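Local coordinates for protein ribosome-associated factor Y (Coxiella burnetii, PDB 3TQM) that probably acts as a ribosome hibernation factor, associating with 100S particles, which are dimers of 70S ribosomes, and so taking part in translation regulation, at residues S59-Q64 with E82-K87; A65-D68 with K72-D75; V50-K55 with D75-K80. All coordinates share one frame; numbering follows the deposited sequence.

Interaction 1 of 3, residues S59-Q64 with E82-K87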
loop_
_atom_site.group_PDB
_atom_site.type_symbol
_atom_site.label_atom_id
_atom_site.label_comp_id
_atom_site.label_asym_id
_atom_site.label_seq_id
_atom_site.Cartn_x
_atom_site.Cartn_y
_atom_site.Cartn_z
ATOM N N SER A 59 13.139 0.197 -10.653
ATOM C CA SER A 59 12.527 -1.014 -10.113
ATOM C C SER A 59 11.076 -0.825 -9.690
ATOM O O SER A 59 10.548 0.284 -9.717
ATOM C CB SER A 59 13.352 -1.558 -8.939
ATOM O OG SER A 59 13.528 -0.568 -7.936
ATOM N N THR A 60 10.441 -1.925 -9.301
ATOM C CA THR A 60 9.041 -1.902 -8.905
ATOM C C THR A 60 8.810 -2.826 -7.714
ATOM O O THR A 60 9.292 -3.960 -7.694
ATOM C CB THR A 60 8.124 -2.333 -10.062
ATOM O OG1 THR A 60 8.342 -1.479 -11.188
ATOM C CG2 THR A 60 6.665 -2.255 -9.651
ATOM N N ILE A 61 8.074 -2.337 -6.721
ATOM C CA ILE A 61 7.742 -3.136 -5.548
ATOM C C ILE A 61 6.275 -3.556 -5.568
ATOM O O ILE A 61 5.384 -2.716 -5.683
ATOM C CB ILE A 61 8.033 -2.368 -4.241
ATOM C CG1 ILE A 61 9.539 -2.150 -4.065
ATOM C CG2 ILE A 61 7.463 -3.110 -3.042
ATOM C CD1 ILE A 61 9.916 -1.430 -2.778
ATOM N N ASN A 62 6.033 -4.860 -5.464
ATOM C CA ASN A 62 4.676 -5.379 -5.309
ATOM C C ASN A 62 4.523 -6.072 -3.961
ATOM O O ASN A 62 5.278 -6.991 -3.641
ATOM C CB ASN A 62 4.323 -6.356 -6.433
ATOM C CG ASN A 62 4.286 -5.693 -7.793
ATOM O OD1 ASN A 62 3.325 -5.007 -8.135
ATOM N ND2 ASN A 62 5.331 -5.901 -8.583
ATOM N N ALA A 63 3.553 -5.624 -3.170
ATOM C CA ALA A 63 3.324 -6.195 -1.849
ATOM C C ALA A 63 1.838 -6.417 -1.591
ATOM O O ALA A 63 1.000 -5.641 -2.047
ATOM C CB ALA A 63 3.920 -5.295 -0.776
ATOM N N GLN A 64 1.518 -7.478 -0.855
ATOM C CA GLN A 64 0.133 -7.800 -0.522
ATOM C C GLN A 64 -0.000 -8.274 0.924
ATOM O O GLN A 64 0.855 -8.999 1.428
ATOM C CB GLN A 64 -0.408 -8.871 -1.470
ATOM C CG GLN A 64 -1.896 -9.140 -1.316
ATOM C CD GLN A 64 -2.351 -10.372 -2.075
ATOM O OE1 GLN A 64 -1.903 -11.485 -1.801
ATOM N NE2 GLN A 64 -3.241 -10.176 -3.040
ATOM N N GLU A 82 7.722 -1.035 3.766
ATOM C CA GLU A 82 8.931 -0.510 4.389
ATOM C C GLU A 82 10.070 -1.515 4.305
ATOM O O GLU A 82 11.207 -1.153 4.009
ATOM C CB GLU A 82 8.667 -0.115 5.843
ATOM C CG GLU A 82 7.690 1.035 5.994
ATOM C CD GLU A 82 7.956 1.866 7.234
ATOM O OE1 GLU A 82 7.805 1.336 8.354
ATOM O OE2 GLU A 82 8.324 3.053 7.085
ATOM N N THR A 83 9.757 -2.778 4.571
ATOM C CA THR A 83 10.730 -3.846 4.414
ATOM C C THR A 83 11.307 -3.830 3.001
ATOM O O THR A 83 12.523 -3.832 2.818
ATOM C CB THR A 83 10.105 -5.231 4.682
ATOM O OG1 THR A 83 9.648 -5.300 6.039
ATOM C CG2 THR A 83 11.128 -6.333 4.443
ATOM N N GLN A 84 10.427 -3.804 2.006
ATOM C CA GLN A 84 10.846 -3.851 0.607
ATOM C C GLN A 84 11.616 -2.598 0.191
ATOM O O GLN A 84 12.522 -2.664 -0.644
ATOM C CB GLN A 84 9.643 -4.071 -0.313
ATOM C CG GLN A 84 9.037 -5.460 -0.198
ATOM C CD GLN A 84 10.070 -6.557 -0.372
ATOM O OE1 GLN A 84 10.153 -7.481 0.437
ATOM N NE2 GLN A 84 10.866 -6.460 -1.433
ATOM N N LEU A 85 11.251 -1.462 0.777
ATOM C CA LEU A 85 11.959 -0.214 0.532
ATOM C C LEU A 85 13.353 -0.244 1.157
ATOM O O LEU A 85 14.300 0.306 0.600
ATOM C CB LEU A 85 11.157 0.976 1.064
ATOM C CG LEU A 85 9.985 1.442 0.197
ATOM C CD1 LEU A 85 9.026 2.311 0.995
ATOM C CD2 LEU A 85 10.489 2.184 -1.034
ATOM N N SER A 86 13.480 -0.891 2.309
ATOM C CA SER A 86 14.779 -1.006 2.962
ATOM C C SER A 86 15.733 -1.896 2.172
ATOM O O SER A 86 16.939 -1.659 2.163
ATOM C CB SER A 86 14.636 -1.506 4.400
ATOM O OG SER A 86 14.143 -0.481 5.247
ATOM N N LYS A 87 15.195 -2.920 1.518
ATOM C CA LYS A 87 16.003 -3.762 0.637
ATOM C C LYS A 87 16.426 -2.961 -0.593
ATOM O O LYS A 87 17.581 -3.020 -1.019
ATOM C CB LYS A 87 15.232 -5.013 0.213
ATOM C CG LYS A 87 15.022 -6.023 1.329
ATOM C CD LYS A 87 14.306 -7.267 0.822
ATOM C CE LYS A 87 14.176 -8.311 1.923
ATOM N NZ LYS A 87 13.423 -9.517 1.467
#

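Interaction 2 of 3, residues A65-D68 with K72-D75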
loop_
_atom_site.group_PDB
_atom_site.type_symbol
_atom_site.label_atom_id
_atom_site.label_comp_id
_atom_site.label_asym_id
_atom_site.label_seq_id
_atom_site.Cartn_x
_atom_site.Cartn_y
_atom_site.Cartn_z
ATOM N N ALA A 65 -1.077 -7.858 1.583
ATOM C CA ALA A 65 -1.364 -8.289 2.946
ATOM C C ALA A 65 -2.861 -8.498 3.120
ATOM O O ALA A 65 -3.654 -8.038 2.298
ATOM C CB ALA A 65 -0.847 -7.269 3.947
ATOM N N GLU A 66 -3.245 -9.190 4.189
ATOM C CA GLU A 66 -4.651 -9.495 4.426
ATOM C C GLU A 66 -4.952 -9.705 5.906
ATOM O O GLU A 66 -4.067 -10.023 6.693
ATOM C CB GLU A 66 -5.072 -10.735 3.631
ATOM C CG GLU A 66 -4.478 -12.036 4.148
ATOM C CD GLU A 66 -4.919 -13.247 3.342
ATOM O OE1 GLU A 66 -4.897 -13.177 2.094
ATOM O OE2 GLU A 66 -5.292 -14.268 3.957
ATOM N N SER A 67 -6.217 -9.527 6.267
ATOM C CA SER A 67 -6.690 -9.752 7.628
ATOM C C SER A 67 -8.208 -9.654 7.642
ATOM O O SER A 67 -8.832 -9.528 6.597
ATOM C CB SER A 67 -6.079 -8.729 8.592
ATOM O OG SER A 67 -6.547 -7.413 8.312
ATOM N N ASP A 68 -8.803 -9.721 8.825
ATOM C CA ASP A 68 -10.256 -9.658 8.948
ATOM C C ASP A 68 -10.751 -8.219 8.968
ATOM O O ASP A 68 -11.955 -7.964 9.022
ATOM C CB ASP A 68 -10.717 -10.383 10.212
ATOM C CG ASP A 68 -10.023 -9.870 11.456
ATOM O OD1 ASP A 68 -9.501 -8.731 11.420
ATOM O OD2 ASP A 68 -10.001 -10.600 12.468
ATOM N N LYS A 72 -6.745 -2.726 9.500
ATOM C CA LYS A 72 -5.620 -3.491 10.018
ATOM C C LYS A 72 -4.736 -3.988 8.874
ATOM O O LYS A 72 -3.513 -4.044 9.001
ATOM C CB LYS A 72 -6.117 -4.675 10.847
ATOM C CG LYS A 72 -5.032 -5.342 11.675
ATOM C CD LYS A 72 -5.555 -6.580 12.384
ATOM C CE LYS A 72 -4.540 -7.104 13.387
ATOM N NZ LYS A 72 -3.201 -7.305 12.764
ATOM N N THR A 73 -5.364 -4.339 7.754
ATOM C CA THR A 73 -4.638 -4.821 6.584
ATOM C C THR A 73 -3.711 -3.748 6.023
ATOM O O THR A 73 -2.558 -4.022 5.694
ATOM C CB THR A 73 -5.596 -5.281 5.469
ATOM O OG1 THR A 73 -6.479 -6.286 5.979
ATOM C CG2 THR A 73 -4.806 -5.846 4.299
ATOM N N VAL A 74 -4.226 -2.527 5.908
ATOM C CA VAL A 74 -3.428 -1.402 5.434
ATOM C C VAL A 74 -2.166 -1.275 6.269
ATOM O O VAL A 74 -1.061 -1.160 5.737
ATOM C CB VAL A 74 -4.211 -0.081 5.504
ATOM C CG1 VAL A 74 -3.272 1.104 5.333
ATOM C CG2 VAL A 74 -5.311 -0.058 4.449
ATOM N N ASP A 75 -2.342 -1.310 7.584
ATOM C CA ASP A 75 -1.229 -1.212 8.518
ATOM C C ASP A 75 -0.186 -2.285 8.227
ATOM O O ASP A 75 1.013 -2.009 8.222
ATOM C CB ASP A 75 -1.735 -1.347 9.954
ATOM C CG ASP A 75 -0.837 -0.650 10.955
ATOM O OD1 ASP A 75 -1.171 0.482 11.363
ATOM O OD2 ASP A 75 0.204 -1.228 11.330
#

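Interaction 3 of 3, residues V50-K55 with D75-K80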
loop_
_atom_site.group_PDB
_atom_site.type_symbol
_atom_site.label_atom_id
_atom_site.label_comp_id
_atom_site.label_asym_id
_atom_site.label_seq_id
_atom_site.Cartn_x
_atom_site.Cartn_y
_atom_site.Cartn_z
ATOM N N VAL A 50 -5.388 -6.141 0.871
ATOM C CA VAL A 50 -4.940 -4.885 0.277
ATOM C C VAL A 50 -3.629 -5.121 -0.476
ATOM O O VAL A 50 -2.679 -5.678 0.071
ATOM C CB VAL A 50 -4.756 -3.775 1.334
ATOM C CG1 VAL A 50 -4.275 -2.490 0.680
ATOM C CG2 VAL A 50 -6.064 -3.530 2.073
ATOM N N ASP A 51 -3.594 -4.703 -1.737
ATOM C CA ASP A 51 -2.442 -4.930 -2.600
ATOM C C ASP A 51 -1.874 -3.595 -3.082
ATOM O O ASP A 51 -2.616 -2.632 -3.283
ATOM C CB ASP A 51 -2.848 -5.807 -3.787
ATOM C CG ASP A 51 -1.659 -6.298 -4.593
ATOM O OD1 ASP A 51 -0.506 -6.093 -4.156
ATOM O OD2 ASP A 51 -1.880 -6.905 -5.665
ATOM N N ALA A 52 -0.556 -3.536 -3.257
ATOM C CA ALA A 52 0.107 -2.290 -3.627
ATOM C C ALA A 52 1.198 -2.473 -4.680
ATOM O O ALA A 52 1.996 -3.409 -4.612
ATOM C CB ALA A 52 0.677 -1.613 -2.388
ATOM N N ASN A 53 1.221 -1.567 -5.651
ATOM C CA ASN A 53 2.264 -1.542 -6.672
ATOM C C ASN A 53 3.000 -0.204 -6.627
ATOM O O ASN A 53 2.429 0.841 -6.939
ATOM C CB ASN A 53 1.660 -1.785 -8.061
ATOM C CG ASN A 53 2.669 -1.615 -9.183
ATOM O OD1 ASN A 53 2.787 -0.538 -9.764
ATOM N ND2 ASN A 53 3.394 -2.682 -9.500
ATOM N N VAL A 54 4.266 -0.237 -6.224
ATOM C CA VAL A 54 5.050 0.982 -6.038
ATOM C C VAL A 54 6.187 1.111 -7.049
ATOM O O VAL A 54 6.973 0.184 -7.242
ATOM C CB VAL A 54 5.638 1.055 -4.618
ATOM C CG1 VAL A 54 6.620 2.212 -4.506
ATOM C CG2 VAL A 54 4.518 1.187 -3.594
ATOM N N LYS A 55 6.270 2.275 -7.684
ATOM C CA LYS A 55 7.255 2.503 -8.730
ATOM C C LYS A 55 8.385 3.424 -8.274
ATOM O O LYS A 55 8.159 4.579 -7.914
ATOM C CB LYS A 55 6.577 3.058 -9.984
ATOM C CG LYS A 55 7.521 3.321 -11.146
ATOM C CD LYS A 55 8.361 2.096 -11.478
ATOM C CE LYS A 55 9.272 2.365 -12.666
ATOM N NZ LYS A 55 10.351 1.349 -12.782
ATOM N N ASP A 75 -2.342 -1.310 7.584
ATOM C CA ASP A 75 -1.229 -1.212 8.518
ATOM C C ASP A 75 -0.186 -2.285 8.227
ATOM O O ASP A 75 1.013 -2.009 8.222
ATOM C CB ASP A 75 -1.735 -1.347 9.954
ATOM C CG ASP A 75 -0.837 -0.650 10.955
ATOM O OD1 ASP A 75 -1.171 0.482 11.363
ATOM O OD2 ASP A 75 0.204 -1.228 11.330
ATOM N N LEU A 76 -0.649 -3.506 7.980
ATOM C CA LEU A 76 0.245 -4.621 7.675
ATOM C C LEU A 76 1.007 -4.398 6.371
ATOM O O LEU A 76 2.205 -4.669 6.288
ATOM C CB LEU A 76 -0.539 -5.935 7.609
ATOM C CG LEU A 76 -0.720 -6.725 8.911
ATOM C CD1 LEU A 76 -1.188 -5.829 10.046
ATOM C CD2 LEU A 76 -1.684 -7.885 8.702
ATOM N N LEU A 77 0.305 -3.905 5.356
ATOM C CA LEU A 77 0.906 -3.680 4.046
ATOM C C LEU A 77 2.016 -2.636 4.114
ATOM O O LEU A 77 2.991 -2.708 3.365
ATOM C CB LEU A 77 -0.155 -3.253 3.031
ATOM C CG LEU A 77 0.336 -3.049 1.596
ATOM C CD1 LEU A 77 0.994 -4.314 1.065
ATOM C CD2 LEU A 77 -0.805 -2.619 0.691
HETATM N N MSE A 78 1.863 -1.665 5.011
HETATM C CA MSE A 78 2.879 -0.634 5.189
HETATM C C MSE A 78 4.199 -1.237 5.668
HETATM O O MSE A 78 5.268 -0.860 5.195
HETATM C CB MSE A 78 2.402 0.441 6.167
HETATM C CG MSE A 78 1.145 1.186 5.739
HETATM SE SE MSE A 78 1.309 2.101 4.019
HETATM C CE MSE A 78 0.440 0.778 2.883
ATOM N N HIS A 79 4.117 -2.176 6.608
ATOM C CA HIS A 79 5.308 -2.847 7.126
ATOM C C HIS A 79 6.008 -3.643 6.033
ATOM O O HIS A 79 7.233 -3.660 5.955
ATOM C CB HIS A 79 4.960 -3.771 8.294
ATOM C CG HIS A 79 4.472 -3.052 9.513
ATOM N ND1 HIS A 79 5.301 -2.298 10.314
ATOM C CD2 HIS A 79 3.242 -2.982 10.073
ATOM C CE1 HIS A 79 4.603 -1.788 11.312
ATOM N NE2 HIS A 79 3.349 -2.189 11.190
ATOM N N LYS A 80 5.224 -4.310 5.195
ATOM C CA LYS A 80 5.780 -5.056 4.073
ATOM C C LYS A 80 6.438 -4.111 3.070
ATOM O O LYS A 80 7.492 -4.425 2.510
ATOM C CB LYS A 80 4.699 -5.895 3.386
ATOM C CG LYS A 80 4.238 -7.090 4.205
ATOM C CD LYS A 80 3.364 -8.031 3.386
ATOM C CE LYS A 80 3.120 -9.333 4.133
ATOM N NZ LYS A 80 2.360 -10.321 3.319
#

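Interaction 1 of 3, residues S59-Q64 with E82-K87
Ile61, on edge strand 59-65, meets Gln84 and Leu85 on the last third of helix 70-89, and its side chain shows how a single branched residue can join an edge strand to a helix. The CB bond leaves the strand toward the helix, and there the chain divides. The short branch, CG2, comes to rest on the aliphatic root of the glutamine, with Ile61 CG2 3.6 Å from Gln84 CB and 4.0 Å from Gln84 CG. The long branch runs through CG1 with chi2 fully extended (-178°), which carries CD1 past that same methylene as far as the helix backbone. Ile61 CD1 lies 3.6 Å from Gln84 O and 3.8 Å from Leu85 N, so the methyl is laid against the peptide joining the two residues. Just beyond it, Leu85 CD2 stands 4.1 Å from Ile61 CD1 and extends the apolar patch. The side chain of Gln84 contributes only carbon: it bends at chi2 (-53°), and CB and CG touch while the amide does not. Leu81, one turn earlier in the helix, also touches the isoleucine, while Leu85 also reaches Ile27 and Pro29 in a loop. Apolar packing of the C-terminal helix on the face of a four-stranded sheet, here over its edge strand, belongs to the beta-alpha-beta-beta-beta-alpha fold of the HPF/YfiA family.

Interaction 2 of 3, residues A65-D68 with K72-D75
Glu66 and Thr73 bring the two backbones close, their CA atoms 5.1 Å apart, as the chain leaves strand 59-65 in an extended form and turns back through a few residues into the first turns of helix 70-89. This is the last strand-to-helix connection of the HPF/YfiA fold, and a threonine of the helix touches the incoming chain with both its branches. Ser67 OG donates a hydrogen bond to Thr73 OG1 over 2.6 Å. The serine hydroxyl sits between its own N and carbonyl carbon (chi1 66°), a setting that turns it to the helix, where Lys72 CB also lies 3.8 Å from Ser67 OG. Lys48 O and Asp69 O both lie in hydrogen-bonding position to Thr73 OG1; its single proton must be shared or alternate between them, while its oxygen accepts from the serine. The hydroxyl thus lies where strand 47-56, the connection and the helix meet. The methyl branch packs on backbone: CG2, anti to the backbone N, lies against the Ala65-Glu66 peptide, with Thr73 CG2 3.7 Å from Glu66 CA. Ala65 points its methyl at the helix from the end of the strand, 4.2 Å between Ala65 CB and Thr73 CG2. That same Thr73 methyl comes within 3.2 Å of Ala65 O.

Interaction 3 of 3, residues V50-K55 with D75-K80
Val50 and Leu77 mark the closest backbone approach, 7.1 Å between their CA atoms, where strand 50-55 and helix 75-80 run in the same general direction, their axes 8.9 Å apart at the nearest point and inclined by 34°. One leucine carries the contact. Leu77 CG stands anti to the backbone N (chi1 -177°), and this extension directs the fork of the side chain down onto the strand. From the fork, CD2 touches two inward-facing residues: Leu77 CD2 is 3.5 Å from Val50 CG1 and 3.6 Å from Ala52 CB. Between these two residues the strand exposes only backbone to the leucine, with Asp51 C 4.0 Å from Leu77 CD2. The second methyl lies alongside the chain, Leu77 CD1 being 4.0 Å from Val50 O. The small alanine and the branched valine therefore form a shallow seat for a single methyl. In the four-stranded sheet, which carries both helices on one face, strand 47-56 is an inner strand, flanked by 36-44 and 59-65, and Leu77 spans the join by also touching Ala63 on the neighbouring strand. Val50 in turn packs against Ile39 and Phe41 on the other flanking strand. Asp51 points away from the helix, and Ala52 N donates a weak, bent hydrogen bond (120°) to Asp51 OD1 within the strand. Within the helix, a weak bond runs from His79 NE2 to Asp75 OD2 over 3.3 Å, while Asp75 OD1 makes a salt bridge to Lys23. Met78, present as selenomethionine, has its CB bond directed away from strand 50-55, though its end comes back nearer, and it packs on Lys23 and Leu24 of helix 14-24.

In the fold
The three contacts follow helix 70-89 from its start to its far end: interaction 2 first, then interaction 3, then interaction 1. Centres of interactions 2 and 3 lie about 10 Å apart, those of 3 and 1 about 8 Å, and those of 1 and 2 about 17 Å. Interaction 3 sits about 3 Å from the centre of the chain. Neighbouring strands couple the sites: a probable backbone bond joins Ala65 O and Val50 N (2.9 Å) between interactions 2 and 3, and a probable side-chain bond joins Asn62 OD1 and Asn53 ND2 (2.7 Å) between 1 and 3. Lys80 NZ probably hydrogen-bonds Gln64 O, 2.8 Å away, linking helix and edge strand directly.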